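PDB 6LA0: glycoside hydrolase family 5 from Aspergillus oryzae, which probably hydrolyses beta-glycosidic bonds as a secreted family 5 glycosidase, studied as a rutinosidase and akin to exo-1,3-beta-glucanases. Local coordinates for residues 300-312 with 343-357. Sequence-based numbering, arbitrary orientation.
Sequences AIQTLYQNSFALR and VNGQGTQADYWNFEY
Two segments of the TIM barrel of a family 5 glycoside hydrolase, mostly loop, pack together here: 300-312, running from the end of strand 294-303 to the start of helix 312-326, and residues 343-357, which lead into helix 355-360. Their backbones form a single bridge at Asn307 and Gly345. Asn307 N donates to Asn344 O (2.9 Å), and Gln346 N returns a bond to Asn307 O. The Asn307 amide is also gripped: its ND2 reaches Asn344 O and Thr303 O, while its OD1 accepts from Thr303 N. These three bonds fix the amide's rotation. Asn344 ND2 donates to Leu304 O at 2.7 Å.

Gln302 has CG anti to the backbone N (chi1 -176°) and runs out extended to 343-357. Its OE1 takes Trp353 NE1 at 2.9 Å and Gln349 NE2 at 3.1 Å, both in the carbonyl plane. The N-H of Trp353 points almost straight at it (171°). Ala300 CB sits over a face of the same indole, 3.8 Å from the centroid of its six-membered ring, a CH-pi contact.

Phe309 N donates to Gln346 OE1 (2.8 Å), and Gln346 CB lies over the Phe309 ring. Arg312 CG packs against Tyr352 CE1, and Tyr352 OH donates to Gln346 O. The Arg312 guanidinium donates from NH1 to Asp351 O, in plane, at 3.0 Å. A water joins NH1 to Asp351 OD1. Tyr357 CE1 lies over a guanidinium face.

Tyr332, on strand 329-332, hydrogen-bonds to Ile301 N and Tyr352 O. Phe337 stacks on Trp353, and helix 275-285 touches Ile301 and Thr303 through Leu275.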
ATOM      1  N   ALA A 300       7.912  -7.284   3.757  1.00 19.75           N
ATOM      2  CA  ALA A 300       9.122  -6.864   4.475  1.00 17.98           C
ATOM      3  C   ALA A 300       9.777  -8.086   5.113  1.00 15.93           C
ATOM      4  O   ALA A 300       9.137  -9.127   5.280  1.00 19.73           O
ATOM      5  CB  ALA A 300       8.818  -5.810   5.544  1.00 18.14           C
ATOM      6  N   ILE A 301      11.046  -7.934   5.522  1.00 15.79           N
ATOM      7  CA  ILE A 301      11.859  -9.088   5.925  1.00 15.08           C
ATOM      8  C   ILE A 301      11.983  -9.268   7.438  1.00 16.15           C
ATOM      9  O   ILE A 301      12.683 -10.195   7.866  1.00 17.36           O
ATOM     10  CB  ILE A 301      13.282  -9.049   5.317  1.00 16.48           C
ATOM     11  CG1 ILE A 301      14.058  -7.806   5.785  1.00 17.15           C
ATOM     12  CG2 ILE A 301      13.220  -9.176   3.792  1.00 17.79           C
ATOM     13  CD1 ILE A 301      15.581  -7.946   5.717  1.00 21.26           C
ATOM     14  N   GLN A 302      11.346  -8.440   8.266  1.00 20.07           N
ATOM     15  CA  GLN A 302      11.460  -8.678   9.704  1.00 19.63           C
ATOM     16  C   GLN A 302      10.701  -9.940  10.074  1.00 17.58           C
ATOM     17  O   GLN A 302       9.558 -10.126   9.653  1.00 17.20           O
ATOM     18  CB  GLN A 302      10.924  -7.513  10.536  1.00 17.77           C
ATOM     19  CG  GLN A 302      11.141  -7.765  12.024  1.00 18.29           C
ATOM     20  CD  GLN A 302      10.225  -6.991  12.942  1.00 23.28           C
ATOM     21  OE1 GLN A 302       9.781  -5.873  12.629  1.00 20.36           O
ATOM     22  NE2 GLN A 302       9.937  -7.577  14.101  1.00 18.62           N
ATOM     23  N   THR A 303      11.336 -10.813  10.857  1.00 20.42           N
ATOM     24  CA  THR A 303      10.695 -12.033  11.322  1.00 17.97           C
ATOM     25  C   THR A 303      10.369 -11.886  12.801  1.00 20.89           C
ATOM     26  O   THR A 303      10.881 -10.995  13.483  1.00 22.17           O
ATOM     27  CB  THR A 303      11.590 -13.255  11.076  1.00 21.33           C
ATOM     28  OG1 THR A 303      12.835 -13.075  11.767  1.00 19.77           O
ATOM     29  CG2 THR A 303      11.863 -13.400   9.585  1.00 19.12           C
ATOM     30  N   LEU A 304       9.482 -12.745  13.299  1.00 19.91           N
ATOM     31  CA  LEU A 304       9.151 -12.647  14.714  1.00 23.70           C
ATOM     32  C   LEU A 304      10.369 -12.945  15.585  1.00 22.07           C
ATOM     33  O   LEU A 304      10.616 -12.237  16.571  1.00 24.87           O
ATOM     34  CB  LEU A 304       7.994 -13.577  15.064  1.00 24.18           C
ATOM     35  CG  LEU A 304       7.588 -13.614  16.537  1.00 25.88           C
ATOM     36  CD1 LEU A 304       7.163 -12.228  17.011  1.00 24.01           C
ATOM     37  CD2 LEU A 304       6.470 -14.618  16.741  1.00 28.72           C
ATOM     38  N   TYR A 305      11.169 -13.954  15.214  1.00 18.54           N
ATOM     39  CA  TYR A 305      12.299 -14.407  16.030  1.00 21.33           C
ATOM     40  C   TYR A 305      13.640 -14.252  15.315  1.00 20.15           C
ATOM     41  O   TYR A 305      13.716 -14.260  14.083  1.00 19.06           O
ATOM     42  CB  TYR A 305      12.128 -15.878  16.438  1.00 23.82           C
ATOM     43  CG  TYR A 305      10.913 -16.146  17.288  1.00 24.86           C
ATOM     44  CD1 TYR A 305      10.781 -15.568  18.540  1.00 27.42           C
ATOM     45  CD2 TYR A 305       9.889 -16.968  16.828  1.00 25.99           C
ATOM     46  CE1 TYR A 305       9.668 -15.808  19.320  1.00 26.52           C
ATOM     47  CE2 TYR A 305       8.773 -17.214  17.606  1.00 28.48           C
ATOM     48  CZ  TYR A 305       8.673 -16.632  18.850  1.00 28.68           C
ATOM     49  OH  TYR A 305       7.570 -16.863  19.635  1.00 29.25           O
ATOM     50  N   GLN A 306      14.697 -14.075  16.118  1.00 21.49           N
ATOM     51  CA  GLN A 306      16.095 -14.195  15.694  1.00 17.50           C
ATOM     52  C   GLN A 306      16.406 -13.405  14.421  1.00 21.42           C
ATOM     53  O   GLN A 306      16.869 -13.949  13.418  1.00 18.52           O
ATOM     54  CB  GLN A 306      16.467 -15.668  15.520  1.00 23.59           C
ATOM     55  CG  GLN A 306      16.563 -16.400  16.832  1.00 30.04           C
ATOM     56  CD  GLN A 306      17.027 -17.821  16.655  1.00 37.01           C
ATOM     57  OE1 GLN A 306      18.227 -18.082  16.539  1.00 45.17           O
ATOM     58  NE2 GLN A 306      16.079 -18.754  16.629  1.00 36.83           N
ATOM     59  N   ASN A 307      16.185 -12.091  14.487  1.00 17.89           N
ATOM     60  CA  ASN A 307      16.512 -11.244  13.350  1.00 18.06           C
ATOM     61  C   ASN A 307      18.018 -11.052  13.232  1.00 22.93           C
ATOM     62  O   ASN A 307      18.713 -10.859  14.235  1.00 20.74           O
ATOM     63  CB  ASN A 307      15.832  -9.887  13.484  1.00 16.94           C
ATOM     64  CG  ASN A 307      14.349  -9.952  13.193  1.00 18.64           C
ATOM     65  OD1 ASN A 307      13.926  -9.954  12.030  1.00 21.81           O
ATOM     66  ND2 ASN A 307      13.547 -10.025  14.251  1.00 19.18           N
ATOM     67  N   SER A 308      18.513 -11.048  11.992  1.00 16.24           N
ATOM     68  CA  SER A 308      19.952 -11.030  11.738  1.00 22.58           C
ATOM     69  C   SER A 308      20.305  -9.907  10.774  1.00 22.35           C
ATOM     70  O   SER A 308      19.798  -9.878   9.646  1.00 18.84           O
ATOM     71  CB  SER A 308      20.404 -12.383  11.168  1.00 23.28           C
ATOM     72  OG  SER A 308      21.532 -12.208  10.334  1.00 23.87           O
ATOM     73  N   PHE A 309      21.180  -8.992  11.214  1.00 19.47           N
ATOM     74  CA  PHE A 309      21.746  -7.988  10.314  1.00 19.92           C
ATOM     75  C   PHE A 309      22.383  -8.640   9.084  1.00 20.43           C
ATOM     76  O   PHE A 309      22.178  -8.197   7.946  1.00 19.39           O
ATOM     77  CB  PHE A 309      22.833  -7.158  11.020  1.00 16.35           C
ATOM     78  CG  PHE A 309      22.369  -6.278  12.151  1.00 18.75           C
ATOM     79  CD1 PHE A 309      21.201  -5.531  12.070  1.00 19.32           C
ATOM     80  CD2 PHE A 309      23.190  -6.114  13.281  1.00 20.10           C
ATOM     81  CE1 PHE A 309      20.826  -4.674  13.120  1.00 19.16           C
ATOM     82  CE2 PHE A 309      22.817  -5.274  14.320  1.00 18.52           C
ATOM     83  CZ  PHE A 309      21.630  -4.552  14.238  1.00 18.79           C
ATOM     84  N   ALA A 310      23.213  -9.668   9.311  1.00 19.99           N
ATOM     85  CA  ALA A 310      24.036 -10.232   8.244  1.00 21.05           C
ATOM     86  C   ALA A 310      23.196 -10.821   7.120  1.00 18.76           C
ATOM     87  O   ALA A 310      23.604 -10.774   5.957  1.00 19.88           O
ATOM     88  CB  ALA A 310      24.972 -11.312   8.803  1.00 18.57           C
ATOM     89  N   LEU A 311      22.034 -11.376   7.433  1.00 16.68           N
ATOM     90  CA  LEU A 311      21.246 -12.042   6.400  1.00 21.52           C
ATOM     91  C   LEU A 311      20.288 -11.109   5.666  1.00 19.96           C
ATOM     92  O   LEU A 311      19.503 -11.589   4.838  1.00 19.01           O
ATOM     93  CB  LEU A 311      20.471 -13.221   7.003  1.00 18.86           C
ATOM     94  CG  LEU A 311      21.323 -14.436   7.395  1.00 22.37           C
ATOM     95  CD1 LEU A 311      20.468 -15.503   8.085  1.00 21.70           C
ATOM     96  CD2 LEU A 311      22.032 -15.002   6.171  1.00 19.78           C
ATOM     97  N   ARG A 312      20.342  -9.793   5.914  1.00 22.12           N
ATOM     98  CA  ARG A 312      19.384  -8.896   5.273  1.00 18.18           C
ATOM     99  C   ARG A 312      19.531  -8.899   3.756  1.00 19.02           C
ATOM    100  O   ARG A 312      18.528  -8.900   3.026  1.00 19.05           O
ATOM    101  CB  ARG A 312      19.536  -7.474   5.810  1.00 17.57           C
ATOM    102  CG  ARG A 312      19.110  -7.337   7.259  1.00 19.65           C
ATOM    103  CD  ARG A 312      19.365  -5.925   7.790  1.00 17.49           C
ATOM    104  NE  ARG A 312      20.789  -5.615   7.898  1.00 19.12           N
ATOM    105  CZ  ARG A 312      21.261  -4.428   8.260  1.00 22.43           C
ATOM    106  NH1 ARG A 312      20.418  -3.445   8.554  1.00 18.33           N
ATOM    107  NH2 ARG A 312      22.571  -4.226   8.333  1.00 21.00           N
ATOM    108  N   VAL A 343      13.301  -5.252  17.961  1.00 23.77           N
ATOM    109  CA  VAL A 343      12.869  -6.536  17.421  1.00 20.46           C
ATOM    110  C   VAL A 343      13.635  -7.630  18.152  1.00 24.72           C
ATOM    111  O   VAL A 343      14.654  -7.378  18.809  1.00 20.66           O
ATOM    112  CB  VAL A 343      13.097  -6.649  15.900  1.00 21.56           C
ATOM    113  CG1 VAL A 343      12.553  -5.419  15.185  1.00 23.96           C
ATOM    114  CG2 VAL A 343      14.575  -6.849  15.607  1.00 20.58           C
ATOM    115  N   ASN A 344      13.128  -8.857  18.043  1.00 22.74           N
ATOM    116  CA  ASN A 344      13.804  -9.996  18.655  1.00 21.73           C
ATOM    117  C   ASN A 344      15.074 -10.298  17.876  1.00 24.48           C
ATOM    118  O   ASN A 344      15.024 -10.495  16.658  1.00 21.89           O
ATOM    119  CB  ASN A 344      12.894 -11.222  18.680  1.00 22.14           C
ATOM    120  CG  ASN A 344      11.708 -11.052  19.603  1.00 25.98           C
ATOM    121  OD1 ASN A 344      11.801 -10.382  20.636  1.00 25.71           O
ATOM    122  ND2 ASN A 344      10.571 -11.643  19.225  1.00 23.25           N
ATOM    123  N   GLY A 345      16.201 -10.329  18.573  1.00 22.84           N
ATOM    124  CA  GLY A 345      17.494 -10.515  17.936  1.00 21.89           C
ATOM    125  C   GLY A 345      18.252  -9.198  17.800  1.00 23.13           C
ATOM    126  O   GLY A 345      18.346  -8.421  18.755  1.00 22.59           O
ATOM    127  N   GLN A 346      18.768  -8.939  16.600  1.00 21.30           N
ATOM    128  CA  GLN A 346      19.652  -7.803  16.364  1.00 20.84           C
ATOM    129  C   GLN A 346      18.870  -6.571  15.899  1.00 17.63           C
ATOM    130  O   GLN A 346      18.149  -6.621  14.896  1.00 17.46           O
ATOM    131  CB  GLN A 346      20.723  -8.197  15.342  1.00 21.45           C
ATOM    132  CG  GLN A 346      21.619  -9.354  15.846  1.00 19.42           C
ATOM    133  CD  GLN A 346      22.548  -9.921  14.791  1.00 24.71           C
ATOM    134  OE1 GLN A 346      22.548  -9.489  13.641  1.00 22.01           O
ATOM    135  NE2 GLN A 346      23.344 -10.922  15.181  1.00 27.33           N
ATOM    136  N   GLY A 347      19.021  -5.466  16.629  1.00 17.61           N
ATOM    137  CA  GLY A 347      18.629  -4.163  16.117  1.00 16.72           C
ATOM    138  C   GLY A 347      17.198  -3.766  16.418  1.00 18.31           C
ATOM    139  O   GLY A 347      16.556  -4.237  17.361  1.00 21.18           O
ATOM    140  N   THR A 348      16.703  -2.837  15.597  1.00 16.02           N
ATOM    141  CA  THR A 348      15.351  -2.303  15.700  1.00 19.07           C
ATOM    142  C   THR A 348      14.648  -2.471  14.354  1.00 16.29           C
ATOM    143  O   THR A 348      15.259  -2.849  13.357  1.00 17.47           O
ATOM    144  CB  THR A 348      15.355  -0.813  16.078  1.00 17.64           C
ATOM    145  OG1 THR A 348      15.729  -0.059  14.924  1.00 19.09           O
ATOM    146  CG2 THR A 348      16.352  -0.514  17.206  1.00 19.56           C
ATOM    147  N   GLN A 349      13.362  -2.106  14.298  1.00 23.29           N
ATOM    148  CA  GLN A 349      12.645  -2.208  13.024  1.00 17.04           C
ATOM    149  C   GLN A 349      13.317  -1.378  11.934  1.00 20.87           C
ATOM    150  O   GLN A 349      13.259  -1.745  10.753  1.00 17.73           O
ATOM    151  CB  GLN A 349      11.181  -1.776  13.191  1.00 18.72           C
ATOM    152  CG  GLN A 349      10.363  -2.691  14.110  1.00 20.42           C
ATOM    153  CD  GLN A 349       8.868  -2.454  13.985  1.00 24.01           C
ATOM    154  OE1 GLN A 349       8.387  -1.354  14.239  1.00 21.12           O
ATOM    155  NE2 GLN A 349       8.122  -3.492  13.594  1.00 21.19           N
ATOM    156  N   ALA A 350      13.986  -0.277  12.304  1.00 16.73           N
ATOM    157  CA  ALA A 350      14.583   0.584  11.286  1.00 19.94           C
ATOM    158  C   ALA A 350      15.720  -0.095  10.545  1.00 16.64           C
ATOM    159  O   ALA A 350      16.079   0.352   9.447  1.00 19.14           O
ATOM    160  CB  ALA A 350      15.086   1.892  11.905  1.00 19.66           C
ATOM    161  N   ASP A 351      16.272  -1.179  11.093  1.00 21.36           N
ATOM    162  CA  ASP A 351      17.295  -1.934  10.394  1.00 17.97           C
ATOM    163  C   ASP A 351      16.711  -2.897   9.357  1.00 18.20           C
ATOM    164  O   ASP A 351      17.456  -3.371   8.492  1.00 19.27           O
ATOM    165  CB  ASP A 351      18.162  -2.687  11.422  1.00 17.62           C
ATOM    166  CG  ASP A 351      18.807  -1.737  12.463  1.00 18.14           C
ATOM    167  OD1 ASP A 351      19.598  -0.876  12.037  1.00 19.36           O
ATOM    168  OD2 ASP A 351      18.506  -1.838  13.682  1.00 15.10           O
ATOM    169  N   TYR A 352      15.396  -3.152   9.380  1.00 19.29           N
ATOM    170  CA  TYR A 352      14.775  -4.145   8.508  1.00 21.11           C
ATOM    171  C   TYR A 352      13.682  -3.608   7.598  1.00 18.53           C
ATOM    172  O   TYR A 352      13.371  -4.268   6.593  1.00 18.24           O
ATOM    173  CB  TYR A 352      14.198  -5.300   9.344  1.00 16.59           C
ATOM    174  CG  TYR A 352      15.264  -5.943  10.184  1.00 17.19           C
ATOM    175  CD1 TYR A 352      16.003  -7.011   9.695  1.00 17.91           C
ATOM    176  CD2 TYR A 352      15.557  -5.464  11.459  1.00 19.30           C
ATOM    177  CE1 TYR A 352      17.001  -7.593  10.453  1.00 20.96           C
ATOM    178  CE2 TYR A 352      16.566  -6.045  12.238  1.00 17.66           C
ATOM    179  CZ  TYR A 352      17.279  -7.112  11.723  1.00 21.92           C
ATOM    180  OH  TYR A 352      18.273  -7.697  12.471  1.00 19.37           O
ATOM    181  N   TRP A 353      13.098  -2.446   7.898  1.00 20.05           N
ATOM    182  CA  TRP A 353      11.990  -1.910   7.114  1.00 17.79           C
ATOM    183  C   TRP A 353      12.394  -0.732   6.242  1.00 21.39           C
ATOM    184  O   TRP A 353      11.527  -0.116   5.605  1.00 19.87           O
ATOM    185  CB  TRP A 353      10.854  -1.473   8.034  1.00 19.78           C
ATOM    186  CG  TRP A 353      10.186  -2.555   8.799  1.00 19.20           C
ATOM    187  CD1 TRP A 353      10.662  -3.197   9.891  1.00 15.47           C
ATOM    188  CD2 TRP A 353       8.873  -3.086   8.555  1.00 21.67           C
ATOM    189  NE1 TRP A 353       9.739  -4.114  10.345  1.00 21.92           N
ATOM    190  CE2 TRP A 353       8.631  -4.065   9.536  1.00 20.58           C
ATOM    191  CE3 TRP A 353       7.882  -2.828   7.600  1.00 22.95           C
ATOM    192  CZ2 TRP A 353       7.439  -4.788   9.595  1.00 21.11           C
ATOM    193  CZ3 TRP A 353       6.695  -3.548   7.659  1.00 19.38           C
ATOM    194  CH2 TRP A 353       6.486  -4.516   8.648  1.00 25.64           C
ATOM    195  N   ASN A 354      13.677  -0.403   6.202  1.00 20.35           N
ATOM    196  CA  ASN A 354      14.176   0.807   5.561  1.00 19.36           C
ATOM    197  C   ASN A 354      14.817   0.372   4.251  1.00 17.51           C
ATOM    198  O   ASN A 354      15.938  -0.136   4.238  1.00 20.02           O
ATOM    199  CB  ASN A 354      15.150   1.514   6.505  1.00 19.29           C
ATOM    200  CG  ASN A 354      15.698   2.812   5.946  1.00 21.26           C
ATOM    201  OD1 ASN A 354      15.040   3.491   5.156  1.00 21.06           O
ATOM    202  ND2 ASN A 354      16.915   3.167   6.361  1.00 18.79           N
ATOM    203  N   PHE A 355      14.090   0.534   3.141  1.00 17.97           N
ATOM    204  CA  PHE A 355      14.630   0.102   1.855  1.00 16.52           C
ATOM    205  C   PHE A 355      15.838   0.937   1.439  1.00 18.55           C
ATOM    206  O   PHE A 355      16.696   0.448   0.696  1.00 17.33           O
ATOM    207  CB  PHE A 355      13.538   0.145   0.775  1.00 19.34           C
ATOM    208  CG  PHE A 355      13.864  -0.666  -0.442  1.00 20.50           C
ATOM    209  CD1 PHE A 355      13.700  -2.038  -0.439  1.00 20.94           C
ATOM    210  CD2 PHE A 355      14.369  -0.060  -1.581  1.00 23.58           C
ATOM    211  CE1 PHE A 355      14.013  -2.794  -1.563  1.00 21.73           C
ATOM    212  CE2 PHE A 355      14.682  -0.803  -2.706  1.00 19.47           C
ATOM    213  CZ  PHE A 355      14.500  -2.172  -2.699  1.00 20.02           C
ATOM    214  N   GLU A 356      15.932   2.187   1.910  1.00 17.27           N
ATOM    215  CA  GLU A 356      17.053   3.044   1.519  1.00 19.18           C
ATOM    216  C   GLU A 356      18.393   2.465   1.970  1.00 19.25           C
ATOM    217  O   GLU A 356      19.415   2.644   1.295  1.00 17.93           O
ATOM    218  CB  GLU A 356      16.872   4.449   2.099  1.00 19.38           C
ATOM    219  CG  GLU A 356      18.031   5.390   1.792  1.00 24.68           C
ATOM    220  CD  GLU A 356      17.777   6.811   2.263  1.00 23.33           C
ATOM    221  OE1 GLU A 356      17.223   7.003   3.375  1.00 22.44           O
ATOM    222  OE2 GLU A 356      18.139   7.738   1.510  1.00 24.63           O
ATOM    223  N   TYR A 357      18.414   1.807   3.127  1.00 17.38           N
ATOM    224  CA  TYR A 357      19.657   1.212   3.611  1.00 19.47           C
ATOM    225  C   TYR A 357      20.134   0.099   2.682  1.00 21.27           C
ATOM    226  O   TYR A 357      21.336  -0.011   2.404  1.00 20.36           O
ATOM    227  CB  TYR A 357      19.458   0.705   5.037  1.00 17.29           C
ATOM    228  CG  TYR A 357      20.702   0.088   5.637  1.00 20.58           C
ATOM    229  CD1 TYR A 357      21.015  -1.248   5.412  1.00 19.40           C
ATOM    230  CD2 TYR A 357      21.563   0.839   6.426  1.00 22.24           C
ATOM    231  CE1 TYR A 357      22.145  -1.816   5.946  1.00 18.19           C
ATOM    232  CE2 TYR A 357      22.711   0.261   6.978  1.00 21.35           C
ATOM    233  CZ  TYR A 357      22.990  -1.060   6.728  1.00 19.21           C
ATOM    234  OH  TYR A 357      24.126  -1.645   7.273  1.00 20.21           O
TER
HETATM  235  O   HOH W   1      10.844  -9.417  16.475  1.00 18.21           O
HETATM  236  O   HOH W   2      24.516 -10.502  12.015  1.00 24.07           O
HETATM  237  O   HOH W   3      20.769  -0.705   9.575  1.00 23.50           O